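Local coordinates for PelD (Pseudomonas aeruginosa, PDB 4EU0), which binds the second messenger cyclic di-GMP and is involved in pellicle formation, this piece holding its GAF and GGDEF-family domains without the membrane-spanning part, at residues Glu29-Leu34 against Ala44-Val49; Ala189-Asp194 against Gly264-Gln269; Val108-Thr113 against Ile141-Ile146; Leu85-Gln90 against Arg134-Leu139. One frame throughout, in Å; residues are numbered along the deposited sequence.

Contact 1 of 4, residues Glu29-Leu34 against Ala44-Val49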
loop_
_atom_site.group_PDB
_atom_site.type_symbol
_atom_site.label_atom_id
_atom_site.label_comp_id
_atom_site.label_asym_id
_atom_site.label_seq_id
_atom_site.Cartn_x
_atom_site.Cartn_y
_atom_site.Cartn_z
ATOM N N GLU A 29 -4.673 -11.493 -15.725
ATOM C CA GLU A 29 -4.517 -10.720 -16.961
ATOM C C GLU A 29 -4.363 -9.226 -16.668
ATOM O O GLU A 29 -3.541 -8.548 -17.283
ATOM C CB GLU A 29 -5.660 -11.001 -17.961
ATOM C CG GLU A 29 -6.950 -10.193 -17.769
ATOM C CD GLU A 29 -7.839 -10.729 -16.657
ATOM O OE1 GLU A 29 -8.527 -11.748 -16.883
ATOM O OE2 GLU A 29 -7.864 -10.118 -15.567
ATOM N N THR A 30 -5.144 -8.736 -15.710
ATOM C CA THR A 30 -5.091 -7.342 -15.285
ATOM C C THR A 30 -3.770 -7.027 -14.588
ATOM O O THR A 30 -3.169 -5.974 -14.835
ATOM C CB THR A 30 -6.284 -7.002 -14.367
ATOM O OG1 THR A 30 -7.499 -7.125 -15.117
ATOM C CG2 THR A 30 -6.172 -5.587 -13.806
ATOM N N VAL A 31 -3.327 -7.938 -13.722
ATOM C CA VAL A 31 -2.065 -7.765 -12.994
ATOM C C VAL A 31 -0.907 -7.687 -13.985
ATOM O O VAL A 31 -0.098 -6.757 -13.938
ATOM C CB VAL A 31 -1.825 -8.896 -11.951
ATOM C CG1 VAL A 31 -0.419 -8.792 -11.347
ATOM C CG2 VAL A 31 -2.876 -8.844 -10.846
ATOM N N LEU A 32 -0.848 -8.654 -14.896
ATOM C CA LEU A 32 0.171 -8.649 -15.940
ATOM C C LEU A 32 0.121 -7.387 -16.812
ATOM O O LEU A 32 1.164 -6.793 -17.106
ATOM C CB LEU A 32 0.062 -9.908 -16.800
ATOM C CG LEU A 32 1.059 -10.022 -17.958
ATOM C CD1 LEU A 32 2.496 -10.028 -17.452
ATOM C CD2 LEU A 32 0.771 -11.262 -18.745
ATOM N N ALA A 33 -1.085 -6.978 -17.209
ATOM C CA ALA A 33 -1.271 -5.766 -18.019
ATOM C C ALA A 33 -0.710 -4.531 -17.316
ATOM O O ALA A 33 -0.022 -3.721 -17.938
ATOM C CB ALA A 33 -2.741 -5.562 -18.360
ATOM N N LEU A 34 -1.009 -4.405 -16.022
ATOM C CA LEU A 34 -0.495 -3.310 -15.199
ATOM C C LEU A 34 1.032 -3.315 -15.163
ATOM O O LEU A 34 1.666 -2.281 -15.399
ATOM C CB LEU A 34 -1.060 -3.383 -13.780
ATOM C CG LEU A 34 -2.462 -2.842 -13.495
ATOM C CD1 LEU A 34 -2.789 -3.041 -12.013
ATOM C CD2 LEU A 34 -2.572 -1.372 -13.873
ATOM N N ALA A 44 6.421 -11.318 -21.649
ATOM C CA ALA A 44 6.455 -11.624 -20.220
ATOM C C ALA A 44 5.402 -12.665 -19.835
ATOM O O ALA A 44 4.524 -13.003 -20.636
ATOM C CB ALA A 44 6.262 -10.345 -19.397
ATOM N N GLY A 45 5.501 -13.159 -18.603
ATOM C CA GLY A 45 4.540 -14.115 -18.060
ATOM C C GLY A 45 4.354 -13.930 -16.568
ATOM O O GLY A 45 5.268 -13.479 -15.867
ATOM N N LEU A 46 3.162 -14.273 -16.086
ATOM C CA LEU A 46 2.848 -14.213 -14.661
ATOM C C LEU A 46 2.553 -15.611 -14.130
ATOM O O LEU A 46 1.727 -16.330 -14.692
ATOM C CB LEU A 46 1.648 -13.300 -14.418
ATOM C CG LEU A 46 1.298 -12.975 -12.961
ATOM C CD1 LEU A 46 2.360 -12.098 -12.290
ATOM C CD2 LEU A 46 -0.055 -12.296 -12.905
ATOM N N TYR A 47 3.231 -15.984 -13.047
ATOM C CA TYR A 47 3.159 -17.349 -12.504
ATOM C C TYR A 47 2.847 -17.355 -11.013
ATOM O O TYR A 47 3.269 -16.462 -10.290
ATOM C CB TYR A 47 4.484 -18.077 -12.743
ATOM C CG TYR A 47 4.954 -17.995 -14.177
ATOM C CD1 TYR A 47 4.571 -18.953 -15.103
ATOM C CD2 TYR A 47 5.754 -16.933 -14.612
ATOM C CE1 TYR A 47 4.988 -18.881 -16.420
ATOM C CE2 TYR A 47 6.168 -16.847 -15.931
ATOM C CZ TYR A 47 5.783 -17.828 -16.827
ATOM O OH TYR A 47 6.193 -17.763 -18.136
ATOM N N ARG A 48 2.111 -18.366 -10.556
ATOM C CA ARG A 48 1.865 -18.530 -9.127
ATOM C C ARG A 48 3.107 -19.103 -8.451
ATOM O O ARG A 48 3.778 -19.971 -9.003
ATOM C CB ARG A 48 0.658 -19.441 -8.872
ATOM C CG ARG A 48 0.370 -19.691 -7.393
ATOM C CD ARG A 48 -0.716 -20.738 -7.168
ATOM N NE ARG A 48 -2.018 -20.323 -7.691
ATOM C CZ ARG A 48 -2.861 -19.490 -7.083
ATOM N NH1 ARG A 48 -2.563 -18.943 -5.906
ATOM N NH2 ARG A 48 -4.016 -19.193 -7.663
ATOM N N VAL A 49 3.409 -18.606 -7.256
ATOM C CA VAL A 49 4.506 -19.140 -6.460
ATOM C C VAL A 49 3.944 -19.884 -5.249
ATOM O O VAL A 49 3.127 -19.338 -4.508
ATOM C CB VAL A 49 5.482 -18.029 -6.020
ATOM C CG1 VAL A 49 6.534 -18.570 -5.062
ATOM C CG2 VAL A 49 6.150 -17.405 -7.246
#

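Contact 2 of 4, residues Ala189-Asp194 against Gly264-Gln269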
loop_
_atom_site.group_PDB
_atom_site.type_symbol
_atom_site.label_atom_id
_atom_site.label_comp_id
_atom_site.label_asym_id
_atom_site.label_seq_id
_atom_site.Cartn_x
_atom_site.Cartn_y
_atom_site.Cartn_z
ATOM N N ALA A 189 -2.692 12.489 12.876
ATOM C CA ALA A 189 -3.498 12.102 14.031
ATOM C C ALA A 189 -4.319 13.304 14.431
ATOM O O ALA A 189 -3.755 14.355 14.750
ATOM C CB ALA A 189 -2.612 11.661 15.165
ATOM N N PHE A 190 -5.641 13.160 14.411
ATOM C CA PHE A 190 -6.524 14.223 14.870
ATOM C C PHE A 190 -7.011 13.876 16.261
ATOM O O PHE A 190 -7.788 12.936 16.435
ATOM C CB PHE A 190 -7.696 14.424 13.900
ATOM C CG PHE A 190 -7.275 14.784 12.504
ATOM C CD1 PHE A 190 -7.038 16.107 12.159
ATOM C CD2 PHE A 190 -7.140 13.806 11.522
ATOM C CE1 PHE A 190 -6.634 16.458 10.867
ATOM C CE2 PHE A 190 -6.754 14.145 10.215
ATOM C CZ PHE A 190 -6.502 15.466 9.886
ATOM N N GLU A 191 -6.517 14.605 17.260
ATOM C CA GLU A 191 -6.919 14.376 18.636
ATOM C C GLU A 191 -8.062 15.322 18.967
ATOM O O GLU A 191 -7.937 16.533 18.815
ATOM C CB GLU A 191 -5.743 14.599 19.585
ATOM C CG GLU A 191 -6.087 14.321 21.043
ATOM C CD GLU A 191 -5.001 14.750 22.016
ATOM O OE1 GLU A 191 -4.031 15.427 21.605
ATOM O OE2 GLU A 191 -5.134 14.409 23.212
ATOM N N LEU A 192 -9.188 14.758 19.390
ATOM C CA LEU A 192 -10.392 15.549 19.586
ATOM C C LEU A 192 -10.587 15.825 21.069
ATOM O O LEU A 192 -11.050 14.966 21.823
ATOM C CB LEU A 192 -11.606 14.850 18.955
ATOM C CG LEU A 192 -11.366 14.312 17.532
ATOM C CD1 LEU A 192 -12.654 13.722 16.954
ATOM C CD2 LEU A 192 -10.808 15.367 16.599
ATOM N N THR A 193 -10.226 17.039 21.475
ATOM C CA THR A 193 -10.093 17.380 22.889
ATOM C C THR A 193 -11.352 17.968 23.510
ATOM O O THR A 193 -11.422 18.136 24.729
ATOM C CB THR A 193 -8.911 18.348 23.118
ATOM O OG1 THR A 193 -9.202 19.617 22.519
ATOM C CG2 THR A 193 -7.640 17.785 22.513
ATOM N N ASP A 194 -12.325 18.322 22.673
ATOM C CA ASP A 194 -13.577 18.901 23.159
ATOM C C ASP A 194 -14.695 17.902 22.898
ATOM O O ASP A 194 -15.092 17.707 21.747
ATOM C CB ASP A 194 -13.870 20.225 22.447
ATOM C CG ASP A 194 -15.046 20.999 23.065
ATOM O OD1 ASP A 194 -16.058 20.399 23.508
ATOM O OD2 ASP A 194 -14.958 22.236 23.097
ATOM N N GLY A 264 -11.747 21.957 19.153
ATOM C CA GLY A 264 -10.960 21.047 19.986
ATOM C C GLY A 264 -10.023 20.099 19.249
ATOM O O GLY A 264 -9.454 19.201 19.861
ATOM N N VAL A 265 -9.858 20.288 17.943
ATOM C CA VAL A 265 -9.013 19.388 17.166
ATOM C C VAL A 265 -7.546 19.788 17.337
ATOM O O VAL A 265 -7.172 20.924 17.038
ATOM C CB VAL A 265 -9.400 19.372 15.664
ATOM C CG1 VAL A 265 -8.564 18.356 14.899
ATOM C CG2 VAL A 265 -10.891 19.051 15.479
ATOM N N ARG A 266 -6.738 18.854 17.835
ATOM C CA ARG A 266 -5.276 19.005 17.891
ATOM C C ARG A 266 -4.692 18.167 16.755
ATOM O O ARG A 266 -4.893 16.956 16.722
ATOM C CB ARG A 266 -4.724 18.504 19.232
ATOM C CG ARG A 266 -4.904 19.455 20.412
ATOM C CD ARG A 266 -3.703 19.370 21.362
ATOM N NE ARG A 266 -2.441 19.465 20.625
ATOM C CZ ARG A 266 -1.582 20.480 20.696
ATOM N NH1 ARG A 266 -1.815 21.512 21.500
ATOM N NH2 ARG A 266 -0.473 20.452 19.964
ATOM N N ILE A 267 -4.006 18.811 15.810
ATOM C CA ILE A 267 -3.430 18.105 14.653
ATOM C C ILE A 267 -1.967 17.738 14.907
ATOM O O ILE A 267 -1.168 18.584 15.293
ATOM C CB ILE A 267 -3.482 18.974 13.366
ATOM C CG1 ILE A 267 -4.911 19.442 13.073
ATOM C CG2 ILE A 267 -2.896 18.214 12.161
ATOM C CD1 ILE A 267 -4.949 20.717 12.221
ATOM N N ARG A 268 -1.639 16.470 14.686
ATOM C CA ARG A 268 -0.276 15.989 14.794
ATOM C C ARG A 268 0.032 15.276 13.495
ATOM O O ARG A 268 -0.771 14.493 13.013
ATOM C CB ARG A 268 -0.142 15.023 15.980
ATOM C CG ARG A 268 -0.421 15.641 17.357
ATOM C CD ARG A 268 -1.095 14.602 18.290
ATOM N NE ARG A 268 -1.451 15.120 19.622
ATOM C CZ ARG A 268 -0.566 15.622 20.479
ATOM N NH1 ARG A 268 0.707 15.692 20.136
ATOM N NH2 ARG A 268 -0.946 16.068 21.672
ATOM N N GLN A 269 1.188 15.570 12.917
ATOM C CA GLN A 269 1.555 15.050 11.604
ATOM C C GLN A 269 2.887 14.326 11.693
ATOM O O GLN A 269 3.794 14.770 12.397
ATOM C CB GLN A 269 1.643 16.215 10.610
ATOM C CG GLN A 269 1.911 15.836 9.170
ATOM C CD GLN A 269 1.974 17.046 8.233
ATOM O OE1 GLN A 269 1.514 18.139 8.558
ATOM N NE2 GLN A 269 2.531 16.835 7.053
#

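Contact 3 of 4, residues Val108-Thr113 against Ile141-Ile146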
loop_
_atom_site.group_PDB
_atom_site.type_symbol
_atom_site.label_atom_id
_atom_site.label_comp_id
_atom_site.label_asym_id
_atom_site.label_seq_id
_atom_site.Cartn_x
_atom_site.Cartn_y
_atom_site.Cartn_z
ATOM N N VAL A 108 10.542 -10.491 -11.363
ATOM C CA VAL A 108 9.991 -9.655 -10.290
ATOM C C VAL A 108 9.024 -10.478 -9.428
ATOM O O VAL A 108 7.973 -10.904 -9.911
ATOM C CB VAL A 108 9.259 -8.381 -10.819
ATOM C CG1 VAL A 108 9.039 -7.387 -9.687
ATOM C CG2 VAL A 108 10.047 -7.707 -11.945
ATOM N N PRO A 109 9.376 -10.706 -8.149
ATOM C CA PRO A 109 8.442 -11.433 -7.304
ATOM C C PRO A 109 7.381 -10.477 -6.767
ATOM O O PRO A 109 7.668 -9.294 -6.549
ATOM C CB PRO A 109 9.330 -11.928 -6.172
ATOM C CG PRO A 109 10.331 -10.823 -6.003
ATOM C CD PRO A 109 10.551 -10.241 -7.388
ATOM N N LEU A 110 6.166 -10.981 -6.582
ATOM C CA LEU A 110 5.104 -10.206 -5.958
ATOM C C LEU A 110 5.036 -10.667 -4.509
ATOM O O LEU A 110 4.617 -11.795 -4.213
ATOM C CB LEU A 110 3.768 -10.408 -6.689
ATOM C CG LEU A 110 3.499 -9.760 -8.049
ATOM C CD1 LEU A 110 4.395 -10.279 -9.189
ATOM C CD2 LEU A 110 2.042 -9.989 -8.400
ATOM N N VAL A 111 5.509 -9.803 -3.617
ATOM C CA VAL A 111 5.732 -10.160 -2.219
ATOM C C VAL A 111 4.864 -9.284 -1.322
ATOM O O VAL A 111 4.940 -8.054 -1.397
ATOM C CB VAL A 111 7.221 -9.978 -1.817
ATOM C CG1 VAL A 111 7.487 -10.566 -0.438
ATOM C CG2 VAL A 111 8.161 -10.614 -2.837
ATOM N N ASP A 112 4.040 -9.916 -0.488
ATOM C CA ASP A 112 3.210 -9.168 0.459
ATOM C C ASP A 112 4.022 -8.586 1.626
ATOM O O ASP A 112 5.228 -8.832 1.740
ATOM C CB ASP A 112 1.982 -9.996 0.930
ATOM C CG ASP A 112 2.333 -11.123 1.908
ATOM O OD1 ASP A 112 3.436 -11.148 2.500
ATOM O OD2 ASP A 112 1.470 -12.013 2.098
ATOM N N THR A 113 3.363 -7.795 2.473
ATOM C CA THR A 113 4.046 -7.153 3.606
ATOM C C THR A 113 4.598 -8.142 4.652
ATOM O O THR A 113 5.387 -7.747 5.503
ATOM C CB THR A 113 3.151 -6.103 4.323
ATOM O OG1 THR A 113 1.941 -6.724 4.780
ATOM C CG2 THR A 113 2.818 -4.915 3.399
ATOM N N ILE A 141 7.891 -1.662 -6.956
ATOM C CA ILE A 141 6.876 -0.914 -6.198
ATOM C C ILE A 141 5.488 -1.447 -6.508
ATOM O O ILE A 141 4.714 -1.757 -5.603
ATOM C CB ILE A 141 6.917 0.602 -6.491
ATOM C CG1 ILE A 141 8.243 1.195 -5.996
ATOM C CG2 ILE A 141 5.664 1.302 -5.871
ATOM C CD1 ILE A 141 8.554 2.576 -6.552
ATOM N N LEU A 142 5.180 -1.580 -7.789
ATOM C CA LEU A 142 3.876 -2.067 -8.204
ATOM C C LEU A 142 3.628 -3.504 -7.731
ATOM O O LEU A 142 2.548 -3.812 -7.226
ATOM C CB LEU A 142 3.724 -1.936 -9.726
ATOM C CG LEU A 142 2.408 -2.251 -10.441
ATOM C CD1 LEU A 142 1.240 -1.379 -9.962
ATOM C CD2 LEU A 142 2.607 -2.102 -11.950
ATOM N N ALA A 143 4.629 -4.376 -7.884
ATOM C CA ALA A 143 4.495 -5.779 -7.482
ATOM C C ALA A 143 4.129 -5.926 -5.998
ATOM O O ALA A 143 3.274 -6.745 -5.639
ATOM C CB ALA A 143 5.765 -6.565 -7.816
ATOM N N GLY A 144 4.767 -5.121 -5.144
ATOM C CA GLY A 144 4.529 -5.187 -3.702
ATOM C C GLY A 144 3.110 -4.771 -3.366
ATOM O O GLY A 144 2.414 -5.431 -2.588
ATOM N N HIS A 145 2.673 -3.672 -3.966
ATOM C CA HIS A 145 1.306 -3.212 -3.762
ATOM C C HIS A 145 0.266 -4.202 -4.271
ATOM O O HIS A 145 -0.712 -4.459 -3.587
ATOM C CB HIS A 145 1.103 -1.821 -4.352
ATOM C CG HIS A 145 1.677 -0.739 -3.499
ATOM N ND1 HIS A 145 3.014 -0.407 -3.515
ATOM C CD2 HIS A 145 1.100 0.052 -2.566
ATOM C CE1 HIS A 145 3.232 0.560 -2.641
ATOM N NE2 HIS A 145 2.087 0.856 -2.053
ATOM N N ILE A 146 0.489 -4.783 -5.447
ATOM C CA ILE A 146 -0.455 -5.764 -5.966
ATOM C C ILE A 146 -0.573 -6.967 -5.037
ATOM O O ILE A 146 -1.678 -7.426 -4.765
ATOM C CB ILE A 146 -0.103 -6.219 -7.391
ATOM C CG1 ILE A 146 -0.254 -5.046 -8.361
ATOM C CG2 ILE A 146 -1.015 -7.387 -7.827
ATOM C CD1 ILE A 146 0.460 -5.253 -9.702
#

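Contact 4 of 4, residues Leu85-Gln90 against Arg134-Leu139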
loop_
_atom_site.group_PDB
_atom_site.type_symbol
_atom_site.label_atom_id
_atom_site.label_comp_id
_atom_site.label_asym_id
_atom_site.label_seq_id
_atom_site.Cartn_x
_atom_site.Cartn_y
_atom_site.Cartn_z
ATOM N N LEU A 85 13.521 -8.466 -6.779
ATOM C CA LEU A 85 13.727 -8.282 -8.202
ATOM C C LEU A 85 15.178 -8.589 -8.565
ATOM O O LEU A 85 16.111 -8.120 -7.913
ATOM C CB LEU A 85 13.392 -6.839 -8.578
ATOM C CG LEU A 85 13.480 -6.390 -10.041
ATOM C CD1 LEU A 85 12.552 -5.222 -10.216
ATOM C CD2 LEU A 85 14.894 -6.010 -10.472
ATOM N N VAL A 86 15.355 -9.386 -9.607
ATOM C CA VAL A 86 16.688 -9.680 -10.125
ATOM C C VAL A 86 16.691 -9.520 -11.645
ATOM O O VAL A 86 15.736 -9.904 -12.323
ATOM C CB VAL A 86 17.176 -11.097 -9.727
ATOM C CG1 VAL A 86 17.358 -11.217 -8.204
ATOM C CG2 VAL A 86 16.221 -12.155 -10.234
ATOM N N SER A 87 17.760 -8.934 -12.172
ATOM C CA SER A 87 17.903 -8.789 -13.614
ATOM C C SER A 87 19.209 -9.406 -14.094
ATOM O O SER A 87 20.139 -9.592 -13.311
ATOM C CB SER A 87 17.835 -7.315 -14.021
ATOM O OG SER A 87 18.854 -6.566 -13.386
ATOM N N VAL A 88 19.264 -9.724 -15.383
ATOM C CA VAL A 88 20.509 -10.149 -16.025
ATOM C C VAL A 88 21.141 -8.932 -16.704
ATOM O O VAL A 88 21.399 -8.943 -17.910
ATOM C CB VAL A 88 20.279 -11.272 -17.061
ATOM C CG1 VAL A 88 21.552 -12.084 -17.263
ATOM C CG2 VAL A 88 19.170 -12.184 -16.621
ATOM N N ARG A 89 21.383 -7.883 -15.919
ATOM C CA ARG A 89 21.919 -6.617 -16.435
ATOM C C ARG A 89 23.437 -6.646 -16.649
ATOM O O ARG A 89 23.963 -7.571 -17.268
ATOM C CB ARG A 89 21.496 -5.429 -15.551
ATOM C CG ARG A 89 21.725 -5.602 -14.046
ATOM C CD ARG A 89 22.395 -4.373 -13.424
ATOM N NE ARG A 89 21.911 -3.107 -13.975
ATOM C CZ ARG A 89 20.827 -2.463 -13.552
ATOM N NH1 ARG A 89 20.095 -2.959 -12.564
ATOM N NH2 ARG A 89 20.474 -1.316 -14.118
ATOM N N GLN A 90 24.119 -5.613 -16.148
ATOM C CA GLN A 90 25.582 -5.499 -16.173
ATOM C C GLN A 90 26.188 -5.734 -17.555
ATOM O O GLN A 90 25.771 -5.114 -18.534
ATOM C CB GLN A 90 26.228 -6.425 -15.129
ATOM C CG GLN A 90 25.713 -6.241 -13.691
ATOM C CD GLN A 90 26.040 -4.874 -13.086
ATOM O OE1 GLN A 90 26.754 -4.063 -13.678
ATOM N NE2 GLN A 90 25.515 -4.624 -11.891
ATOM N N ARG A 134 15.571 2.673 -12.760
ATOM C CA ARG A 134 14.339 3.459 -12.644
ATOM C C ARG A 134 13.088 2.602 -12.900
ATOM O O ARG A 134 12.124 2.645 -12.130
ATOM C CB ARG A 134 14.369 4.683 -13.577
ATOM C CG ARG A 134 13.085 5.508 -13.533
ATOM C CD ARG A 134 13.040 6.595 -14.589
ATOM N NE ARG A 134 11.698 7.171 -14.673
ATOM C CZ ARG A 134 11.373 8.251 -15.379
ATOM N NH1 ARG A 134 12.292 8.908 -16.077
ATOM N NH2 ARG A 134 10.118 8.677 -15.382
ATOM N N THR A 135 13.116 1.820 -13.974
ATOM C CA THR A 135 11.991 0.945 -14.324
ATOM C C THR A 135 11.894 -0.238 -13.354
ATOM O O THR A 135 10.795 -0.609 -12.921
ATOM C CB THR A 135 12.092 0.454 -15.784
ATOM O OG1 THR A 135 12.310 1.577 -16.649
ATOM C CG2 THR A 135 10.822 -0.278 -16.216
ATOM N N PHE A 136 13.042 -0.808 -12.993
ATOM C CA PHE A 136 13.079 -1.899 -12.019
ATOM C C PHE A 136 12.407 -1.468 -10.716
ATOM O O PHE A 136 11.623 -2.225 -10.138
ATOM C CB PHE A 136 14.514 -2.364 -11.738
ATOM C CG PHE A 136 15.231 -2.925 -12.935
ATOM C CD1 PHE A 136 14.531 -3.383 -14.050
ATOM C CD2 PHE A 136 16.618 -3.011 -12.936
ATOM C CE1 PHE A 136 15.197 -3.892 -15.153
ATOM C CE2 PHE A 136 17.299 -3.531 -14.031
ATOM C CZ PHE A 136 16.588 -3.977 -15.144
ATOM N N SER A 137 12.699 -0.245 -10.265
ATOM C CA SER A 137 12.115 0.267 -9.027
ATOM C C SER A 137 10.603 0.370 -9.162
ATOM O O SER A 137 9.875 -0.032 -8.268
ATOM C CB SER A 137 12.729 1.614 -8.629
ATOM O OG SER A 137 14.110 1.456 -8.329
ATOM N N LEU A 138 10.130 0.867 -10.298
ATOM C CA LEU A 138 8.689 0.991 -10.501
ATOM C C LEU A 138 7.984 -0.378 -10.550
ATOM O O LEU A 138 6.902 -0.537 -10.006
ATOM C CB LEU A 138 8.416 1.859 -11.728
ATOM C CG LEU A 138 7.366 1.557 -12.782
ATOM C CD1 LEU A 138 6.961 2.864 -13.457
ATOM C CD2 LEU A 138 8.002 0.618 -13.789
ATOM N N LEU A 139 8.612 -1.354 -11.202
ATOM C CA LEU A 139 8.098 -2.728 -11.240
ATOM C C LEU A 139 8.009 -3.341 -9.839
ATOM O O LEU A 139 7.002 -3.974 -9.473
ATOM C CB LEU A 139 9.008 -3.588 -12.119
ATOM C CG LEU A 139 8.596 -4.062 -13.521
ATOM C CD1 LEU A 139 7.458 -3.283 -14.147
ATOM C CD2 LEU A 139 9.807 -4.119 -14.437
#

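Contact 1 of 4, residues Glu29-Leu34 against Ala44-Val49
Leu46 and Val31 meet at about a right angle, branch against branch. Leu46 CD2 lies 3.9 Å from Val31 CG1 and almost as near to Val31 CB. The same methyl stands 4.2 Å from the backbone N of Leu32, so it rests where these two helix residues join. Leu46 reaches there because its CG is anti to its own backbone N (chi1 -172°), which carries the branch away from the strand and toward the helix. Val31 turns CG1 to the strand, and its CG2 lies beside its own backbone N.

Leu32 adds the second point of contact. Its CB is 4.4 Å from Leu46 CB, and its CD1 reaches along the strand to Ala44 CB at 4.3 Å. Leu32 CD1 also comes within 4.4 Å of Gly45 C. The contact is wholly apolar and no hydrogen bond crosses it. This is a helix laid on the sheet of a GAF domain: helix 28-39 runs over strand 43-48, with 135° between the directions of the two short segments. Leu32 also touches Leu121 of strand 117-123 and Ala61 and Leu63 of strand 61-63, so it spans three neighbouring strands.

Elsewhere helix 28-39 faces helix 2-16, where Thr30 touches Leu10 and Leu13. Glu29 folds back on Thr30, and its OE2 accepts from both Thr30 N and Thr30 OG1, which reach it from opposite faces of the carboxylate plane.

Contact 2 of 4, residues Ala189-Asp194 against Gly264-Gln269
Ala189-Leu192 and Val265-Gln269 run antiparallel, with Ala189 opposite Arg268 and Glu191 opposite Arg266 as hydrogen-bonded pairs. Phe190 with Ile267 and Leu192 with Val265 are the non-hydrogen-bonded pairs. The bond from Arg266 N to Glu191 O is 2.8 Å and nearly straight.

On the face of Ala189 and Glu191, the Glu191 chain is extended, with CG anti to the backbone N (chi1 -178°). This brings OE1 diagonally to Arg268. Arg268 grips that one oxygen side-on, with NH2 at 3.2 Å and NE at 3.3 Å from Glu191 OE1. The oxygen lies in the guanidinium plane. The carboxylate and guanidinium planes are 40° apart. Both nitrogens reach OE1 from the same face of the carboxylate. Glu191 OE2 forms a salt bridge with Arg224. Two arginines thus share the carboxylate, which would favour its charged form.

On the other face, Val265 CG1 sits at the edge of the Phe190 ring, 3.9 Å from Phe190 CD1. Ile267 lies alongside Phe190, pointing the same way. Leu192 CD2 meets Val265 CG2 at 3.9 Å.

Where strand 185-192 ends and 265-272 begins, Gly264 O takes two bonds from Thr193: 2.8 Å from Thr193 N and 2.7 Å from Thr193 OG1.

In the four-stranded sheet of the GGDEF domain, strand 265-272 is outermost on this side, and 185-192 lies between it and 225-231. Helices 198-207 and 236-253 pack on the Phe190 face. There Phe190 touches Tyr242, a residue of the cyclic di-GMP pocket, and its side chain is about 9 Å from the bound ligand.

Contact 3 of 4, residues Val108-Thr113 against Ile141-Ile146
Ala143 CB sits against the strand at Val108-Leu110. It is 3.6 Å from Pro109 O, 3.9 Å from Val108 CG1 and 3.9 Å from Leu110 CG. Such a short side chain lets the helix come close: the CA atoms of Ala143 and Leu110 are only 4.7 Å apart. Gly144 continues this close approach, with its CA 3.7 Å from Val111 O.

Leu110 packs beside Ala143, its CB and CG near Ala143 O. Its CG lies anti to the carbonyl carbon (chi1 -74°). Beyond them, Leu110 CD2 reaches Ile146 CG2 at 4.1 Å, almost one turn further along the helix. These two side chains meet at a slant. No hydrogen bond joins the two segments.

In the GAF domain, helix 133-150 here lies on strand 106-111 of the five-stranded antiparallel sheet. The short segments run in roughly the same direction, 32° apart. The strand is held by backbone bonds to strand 117-123, between Val108 and Leu121, and between Leu110 and both Leu118 and Ala119. Helix 28-39 lies beside helix 133-150 on the sheet, and its Val31 touches both Leu110 and Ile146.

Further out, His145 points away from the strand. Its ND1 donates to Ile141 O at 3.0 Å, with the oxygen in the ring plane. This bond holds the rotation of the ring, while His145 N makes the usual helix bond to the same oxygen from the opposite face of the carbonyl plane. His145 also touches Arg173 and Asp177 of helix 162-181. Beyond the strand end, Asp112 OD1 accepts from Asp114 N and Arg116 N, while OD2 bonds to Gln151 NE2.

Contact 4 of 4, residues Leu85-Gln90 against Arg134-Leu139
Phe136 reaches from the helix toward Leu85, Ser87 and Arg89. Its CG lies anti to the carbonyl carbon (chi1 -62°), which sends the ring toward this segment. Its CB meets both methyls of Leu85, with CD1 at 3.8 Å and CD2 at 3.9 Å from Phe136 CB. At CG the neighbour is still Leu85 CD2, and the two side chains cross at about a right angle. Leu85 gets there with its CG anti to the backbone N (chi1 -178°). Further out, CD2 of the ring comes near Arg89 NH1.

The ring belongs to helix 133-150 of the GAF domain. It packs beside strand 86-87, which borders the five-stranded sheet, and also touches Val106 of the neighbouring strand 106-111. Phe131 meets it edge-to-face.

At CE2 two polar groups converge: Ser87 OG is 3.5 Å from Phe136 CE2, and Arg89 NH1 is 3.2 Å from it. The guanidinium is turned 77° from the ring. Because NH1 lies at the ring edge, near the ring plane, this is not a cation-pi contact. Arg89 NH1 has its salt bridge with Glu133. CZ, the tip, rests on Ser87 CB at 3.7 Å.

How the contacts relate
Contacts 1, 3 and 4 belong to the GAF domain and reach one sheet, while contact 2 lies in the GGDEF domain, about 43 Å from contact 1 between centres. Contacts 1 and 3 are buried and apolar. They touch each other, as when Leu46 CD1 meets Leu110 CD1 at 4.1 Å. Contacts 3 and 4 share helix 133-150 and lie on adjacent strands, with Val108 CG2 near Leu85 CD1. Contact 4 is only partly buried, and polar groups reach its aromatic ring. Contact 2 is also partly buried but differs in kind: two strands are joined by backbone bonds, with a salt bridge on one face and apolar packing on the other.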